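Local coordinates for protein heterodimeric restriction endonuclease R.BspD6I small subunit (Bacillus sp., PDB 2P14) that serves as the catalytic subunit of a heterodimeric type IIS restriction endonuclease, probably cutting one DNA strand while its partner, a site-specific nickase, cuts the other, at residues A[2-7]-A[22-27]; A[80-85]-A[115-120]. All blocks are in the same frame, centred on the assembly; numbering follows the deposited sequence.

Contact 1 and contact 2 are two helix pairs in different parts of one chain, their centres 25 Å apart and their nearest atoms about 12 Å apart, so neither touches the other. Contact 1 sets the N-terminal helix 2-7 antiparallel to helix 17-32, and it closes along the chain before contact 2 opens. Contact 2 brings the starts of helices 80-98 and 115-121 together at a shallow angle. The central mixed sheet relates them: helix 17-32 touches strand 69-75 through Thr25, and helix 80-98 follows that same strand. Both lie toward the periphery, with centres 13 and 15 Å from the centre of the chain.

Contact 1. Residues A[2-7]-A[22-27]; sequences QDILDF and EWNTYR
Asn24 reaches across to Ile4 and closes the polar link between these two helices: its ND2 donates to the backbone O of Ile4 over 2.8 Å, almost straight at 173°, with the acceptor lying in the amide plane. The asparagine swings out with CG anti to its own backbone N (chi1 -158°), which carries the amide to helix 2-7. Its other end is held within helix 17-32. Both NE and NH2 of Arg27 converge side-on upon Asn24 OD1, the NH2 bond being 2.8 Å, and with both ends bonded the buried amide has its flip fixed.

The arginine chain folds back at chi3 (-67°), and this bend slides its guanidinium between two apolar groups. Ile4 CG1 sits over the centre of one face, 3.9 Å above the plane, while Trp23 CH2 lies against the opposite face near the rim. Phe7 CB comes in at the edge, 3.7 Å from Arg27 NH2, and the phenyl ring stands almost perpendicular to the guanidinium. Beyond CG1, Ile4 CD1 rests 3.9 Å from Arg27 CB; the CG2 branch also touches Arg27 CB and reaches Asn24 OD1 as well. Asp3 OD1 is 4.5 Å from Arg27 NH1 and well out of the guanidinium plane, too far for a salt bridge, although the opposite charges probably favour each other.

Phe7 and Trp23 finish the outer side in an offset edge-to-face stack, the indole edge toward the phenyl face, with planes nearly perpendicular and Phe7 CE2 3.8 Å from Trp23 CZ3. Tyr20, one turn back on helix 17-32, also touches Phe7, and Val28 and Lys31 extend the seat of Ile4.

The whole is an antiparallel helix pair, axes 9.6 Å apart, in which an N-terminal helix lies along the outside of helix 17-32 in a PD-(D/E)XK-family nuclease fold.

Contact 2. Residues A[80-85]-A[115-120]; sequences EKQLDY and LSFARH
Phe117 offers one face of its ring to Gln82, whose CG lies 4.0 Å above the plane and toward the rim, while Leu83 CA comes up at the ring edge. The Gln82 amide is turned 70° from the ring, with Gln82 OE1 3.4 Å from Phe117 CD2. With CG anti to the backbone N (chi1 -175°) and the chain extended beyond it, Gln82 carries its amide past the phenyl to the backbone beyond: NE2 donates to Thr77 O and Ser112 O, and OE1 accepts from Asp114 N. The buried amide thus ties the approach to helix 80-98 to the loop ahead of helix 115-121. Were Phe117 cut back to an alanine, the Gln82 CG would probably lose its aromatic cover and a gap open beside Leu83 CA.

Leu83 fills the middle of the interface with its two branches parted. Leu83 CD1 meets His120 CB at 3.5 Å and lies oblique to the imidazole; Leu83 CD2 leans on Ser116 CB at 3.9 Å. The backbones are close too: Leu83 CA lies 4.5 Å from Phe117 CA, a tight approach for two helices. Glu80 OE2 also comes near Ser116 OG, but any bond there is doubtful because both side chains have a second conformer.

The helices run in roughly the same direction, 36° apart, with axes 7.8 Å from each other. Each follows a strand of the mixed sheet, helix 80-98 after strand 69-75 and helix 115-121 after strand 104-110, and those strands are parallel neighbours. Phe117 also meets Phe108 of strand 104-110, while Leu115 and Arg119 pack against helix 174-184, where Arg119 forms a salt bridge with Glu175.

Contact 1. Residues A[2-7]-A[22-27]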
# COMPACT_ATOMS: atom_id res chain seq x y z
N GLN A 2 16.25 -6.74 -3.23
CA GLN A 2 15.98 -7.12 -4.60
C GLN A 2 15.31 -8.51 -4.66
O GLN A 2 14.47 -8.74 -5.53
CB GLN A 2 17.26 -7.11 -5.44
CG GLN A 2 16.96 -7.26 -6.93
CD GLN A 2 16.11 -6.11 -7.49
OE1 GLN A 2 16.46 -4.93 -7.31
NE2 GLN A 2 15.00 -6.44 -8.16
N ASP A 3 15.69 -9.38 -3.73
CA ASP A 3 15.09 -10.72 -3.62
C ASP A 3 13.59 -10.62 -3.34
O ASP A 3 12.79 -11.36 -3.91
CB ASP A 3 15.82 -11.60 -2.57
CG ASP A 3 15.59 -11.16 -1.12
OD1 ASP A 3 15.49 -12.05 -0.24
OD2 ASP A 3 15.50 -9.94 -0.81
N ILE A 4 13.23 -9.67 -2.48
CA ILE A 4 11.83 -9.51 -2.08
C ILE A 4 11.08 -8.95 -3.29
O ILE A 4 9.98 -9.42 -3.64
CB ILE A 4 11.67 -8.60 -0.85
CG1 ILE A 4 12.35 -9.22 0.37
CG2 ILE A 4 10.18 -8.35 -0.57
CD1 ILE A 4 12.53 -8.29 1.54
N LEU A 5 11.65 -7.92 -3.93
CA LEU A 5 11.00 -7.33 -5.10
C LEU A 5 10.78 -8.35 -6.21
O LEU A 5 9.69 -8.40 -6.81
CB LEU A 5 11.75 -6.09 -5.61
CG LEU A 5 11.92 -4.98 -4.57
CD1 LEU A 5 12.61 -3.77 -5.21
CD2 LEU A 5 10.57 -4.56 -3.95
N ASP A 6 11.80 -9.17 -6.48
CA ASP A 6 11.70 -10.21 -7.52
C ASP A 6 10.64 -11.25 -7.15
O ASP A 6 10.02 -11.83 -8.03
CB ASP A 6 13.05 -10.93 -7.74
CG ASP A 6 14.12 -10.02 -8.32
OD1 ASP A 6 13.79 -8.98 -8.91
OD2 ASP A 6 15.31 -10.39 -8.16
N PHE A 7 10.46 -11.49 -5.85
CA PHE A 7 9.47 -12.50 -5.43
C PHE A 7 8.04 -12.13 -5.83
O PHE A 7 7.19 -12.99 -6.01
CB PHE A 7 9.56 -12.85 -3.93
CG PHE A 7 8.66 -14.01 -3.54
CD1 PHE A 7 9.05 -15.32 -3.79
CD2 PHE A 7 7.45 -13.77 -2.90
CE1 PHE A 7 8.21 -16.40 -3.43
CE2 PHE A 7 6.60 -14.83 -2.55
CZ PHE A 7 6.98 -16.13 -2.80
N GLU A 22 0.33 -10.13 0.30
CA GLU A 22 0.37 -9.26 1.50
C GLU A 22 1.64 -9.54 2.30
O GLU A 22 2.34 -8.61 2.76
CB GLU A 22 -0.91 -9.39 2.36
CG GLU A 22 -1.12 -10.72 3.05
CD GLU A 22 -2.49 -10.83 3.72
OE1 GLU A 22 -3.21 -9.82 3.79
OE2 GLU A 22 -2.82 -11.95 4.20
N TRP A 23 2.01 -10.81 2.41
CA TRP A 23 3.23 -11.16 3.12
C TRP A 23 4.49 -10.56 2.49
O TRP A 23 5.36 -10.02 3.20
CB TRP A 23 3.36 -12.68 3.19
CG TRP A 23 4.67 -13.19 3.73
CD1 TRP A 23 5.08 -13.19 5.04
CD2 TRP A 23 5.75 -13.77 2.98
NE1 TRP A 23 6.33 -13.76 5.15
CE2 TRP A 23 6.77 -14.12 3.90
CE3 TRP A 23 5.94 -14.06 1.62
CZ2 TRP A 23 7.97 -14.74 3.50
CZ3 TRP A 23 7.12 -14.65 1.22
CH2 TRP A 23 8.13 -14.99 2.16
N ASN A 24 4.56 -10.57 1.16
CA ASN A 24 5.75 -10.08 0.50
C ASN A 24 5.86 -8.56 0.70
O ASN A 24 6.99 -8.02 0.86
CB ASN A 24 5.75 -10.41 -0.97
CG ASN A 24 7.15 -10.40 -1.53
OD1 ASN A 24 8.07 -10.99 -0.92
ND2 ASN A 24 7.36 -9.72 -2.66
N THR A 25 4.71 -7.91 0.72
CA THR A 25 4.68 -6.47 0.93
C THR A 25 5.14 -6.13 2.38
O THR A 25 5.91 -5.20 2.62
CB THR A 25 3.28 -5.94 0.61
OG1 THR A 25 2.94 -6.30 -0.74
CG2 THR A 25 3.28 -4.41 0.76
N TYR A 26 4.65 -6.88 3.36
CA TYR A 26 5.17 -6.80 4.72
C TYR A 26 6.71 -6.98 4.77
O TYR A 26 7.39 -6.23 5.47
CB TYR A 26 4.45 -7.87 5.55
CG TYR A 26 5.16 -8.32 6.80
CD1 TYR A 26 5.09 -7.58 7.99
CD2 TYR A 26 5.89 -9.50 6.80
CE1 TYR A 26 5.74 -8.01 9.15
CE2 TYR A 26 6.53 -9.94 7.95
CZ TYR A 26 6.47 -9.20 9.10
OH TYR A 26 7.12 -9.70 10.22
N ARG A 27 7.24 -7.96 4.03
CA ARG A 27 8.71 -8.14 3.99
C ARG A 27 9.43 -6.87 3.53
O ARG A 27 10.49 -6.55 4.05
CB ARG A 27 9.11 -9.31 3.09
CG ARG A 27 8.63 -10.68 3.61
CD ARG A 27 9.58 -11.77 3.15
NE ARG A 27 9.53 -11.93 1.71
CZ ARG A 27 10.44 -12.58 0.98
NH1 ARG A 27 11.51 -13.16 1.55
NH2 ARG A 27 10.28 -12.67 -0.32

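Contact 2. Residues A[80-85]-A[115-120]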
# COMPACT_ATOMS: atom_id res chain seq x y z
N GLU A 80 -13.38 -3.62 -12.31
CA GLU A 80 -14.43 -3.13 -11.41
C GLU A 80 -14.57 -3.93 -10.12
O GLU A 80 -15.03 -3.37 -9.12
CB GLU A 80 -15.78 -3.01 -12.13
CG GLU A 80 -16.18 -1.57 -12.52
CD GLU A 80 -17.34 -1.02 -11.68
OE1 GLU A 80 -18.42 -1.66 -11.67
OE2 GLU A 80 -17.17 0.04 -11.04
N LYS A 81 -14.17 -5.20 -10.11
CA LYS A 81 -14.16 -5.99 -8.88
C LYS A 81 -13.19 -5.40 -7.85
O LYS A 81 -13.36 -5.62 -6.64
CB LYS A 81 -13.83 -7.46 -9.14
CG LYS A 81 -14.95 -8.23 -9.85
CD LYS A 81 -14.36 -9.40 -10.62
CE LYS A 81 -14.22 -10.63 -9.76
NZ LYS A 81 -15.52 -11.36 -9.65
N GLN A 82 -12.19 -4.64 -8.29
CA GLN A 82 -11.32 -3.99 -7.33
C GLN A 82 -12.11 -2.96 -6.49
O GLN A 82 -11.96 -2.91 -5.27
CB GLN A 82 -10.15 -3.34 -8.06
CG GLN A 82 -9.11 -2.73 -7.16
CD GLN A 82 -8.01 -2.15 -7.99
OE1 GLN A 82 -8.06 -0.99 -8.36
NE2 GLN A 82 -6.99 -2.94 -8.25
N LEU A 83 -12.94 -2.16 -7.16
CA LEU A 83 -13.85 -1.29 -6.46
C LEU A 83 -14.83 -2.05 -5.56
O LEU A 83 -14.93 -1.76 -4.36
CB LEU A 83 -14.62 -0.37 -7.42
CG LEU A 83 -15.69 0.46 -6.71
CD1 LEU A 83 -15.12 1.44 -5.73
CD2 LEU A 83 -16.54 1.18 -7.76
N ASP A 84 -15.51 -3.04 -6.13
CA ASP A 84 -16.54 -3.77 -5.40
C ASP A 84 -15.97 -4.48 -4.17
O ASP A 84 -16.62 -4.51 -3.12
CB ASP A 84 -17.19 -4.84 -6.29
CG ASP A 84 -17.89 -4.26 -7.50
OD1 ASP A 84 -18.09 -3.02 -7.61
OD2 ASP A 84 -18.28 -5.09 -8.37
N TYR A 85 -14.77 -5.05 -4.30
CA TYR A 85 -14.18 -5.87 -3.23
C TYR A 85 -13.35 -5.07 -2.21
O TYR A 85 -13.26 -5.46 -1.01
CB TYR A 85 -13.37 -7.07 -3.77
CG TYR A 85 -14.16 -8.04 -4.68
CD1 TYR A 85 -15.54 -7.93 -4.82
CD2 TYR A 85 -13.50 -9.08 -5.35
CE1 TYR A 85 -16.25 -8.79 -5.66
CE2 TYR A 85 -14.21 -9.96 -6.17
CZ TYR A 85 -15.58 -9.80 -6.32
OH TYR A 85 -16.33 -10.65 -7.11
N LEU A 115 -9.89 2.50 -12.63
CA LEU A 115 -10.30 3.90 -12.59
C LEU A 115 -11.49 4.14 -11.65
O LEU A 115 -11.52 5.13 -10.94
CB LEU A 115 -10.59 4.37 -14.00
CG LEU A 115 -10.39 5.83 -14.34
CD1 LEU A 115 -8.95 6.31 -14.09
CD2 LEU A 115 -10.77 5.97 -15.81
N SER A 116 -12.48 3.24 -11.61
CA SER A 116 -13.60 3.41 -10.69
C SER A 116 -13.15 3.34 -9.23
O SER A 116 -13.63 4.08 -8.40
CB SER A 116 -14.71 2.39 -10.94
OG SER A 116 -15.18 2.52 -12.26
N PHE A 117 -12.21 2.43 -8.94
CA PHE A 117 -11.59 2.38 -7.62
C PHE A 117 -10.87 3.71 -7.29
O PHE A 117 -11.01 4.24 -6.21
CB PHE A 117 -10.61 1.21 -7.55
CG PHE A 117 -9.87 1.10 -6.23
CD1 PHE A 117 -10.48 0.58 -5.09
CD2 PHE A 117 -8.55 1.55 -6.14
CE1 PHE A 117 -9.78 0.48 -3.89
CE2 PHE A 117 -7.85 1.46 -4.96
CZ PHE A 117 -8.46 0.91 -3.83
N ALA A 118 -10.08 4.21 -8.25
CA ALA A 118 -9.36 5.48 -8.04
C ALA A 118 -10.31 6.65 -7.79
O ALA A 118 -10.04 7.50 -6.95
CB ALA A 118 -8.47 5.79 -9.23
N ARG A 119 -11.43 6.66 -8.52
CA ARG A 119 -12.47 7.66 -8.27
C ARG A 119 -13.03 7.58 -6.85
O ARG A 119 -13.24 8.61 -6.18
CB ARG A 119 -13.58 7.59 -9.33
CG ARG A 119 -13.09 8.07 -10.71
CD ARG A 119 -14.24 7.98 -11.69
NE ARG A 119 -13.79 8.09 -13.07
CZ ARG A 119 -13.86 7.10 -13.94
NH1 ARG A 119 -14.39 5.92 -13.59
NH2 ARG A 119 -13.43 7.29 -15.18
N HIS A 120 -13.25 6.34 -6.38
CA HIS A 120 -13.72 6.11 -5.03
C HIS A 120 -12.76 6.60 -3.96
O HIS A 120 -13.15 7.31 -3.03
CB HIS A 120 -13.98 4.60 -4.82
CG HIS A 120 -14.71 4.29 -3.55
ND1 HIS A 120 -16.07 4.52 -3.42
CD2 HIS A 120 -14.30 3.76 -2.38
CE1 HIS A 120 -16.45 4.15 -2.21
NE2 HIS A 120 -15.40 3.69 -1.56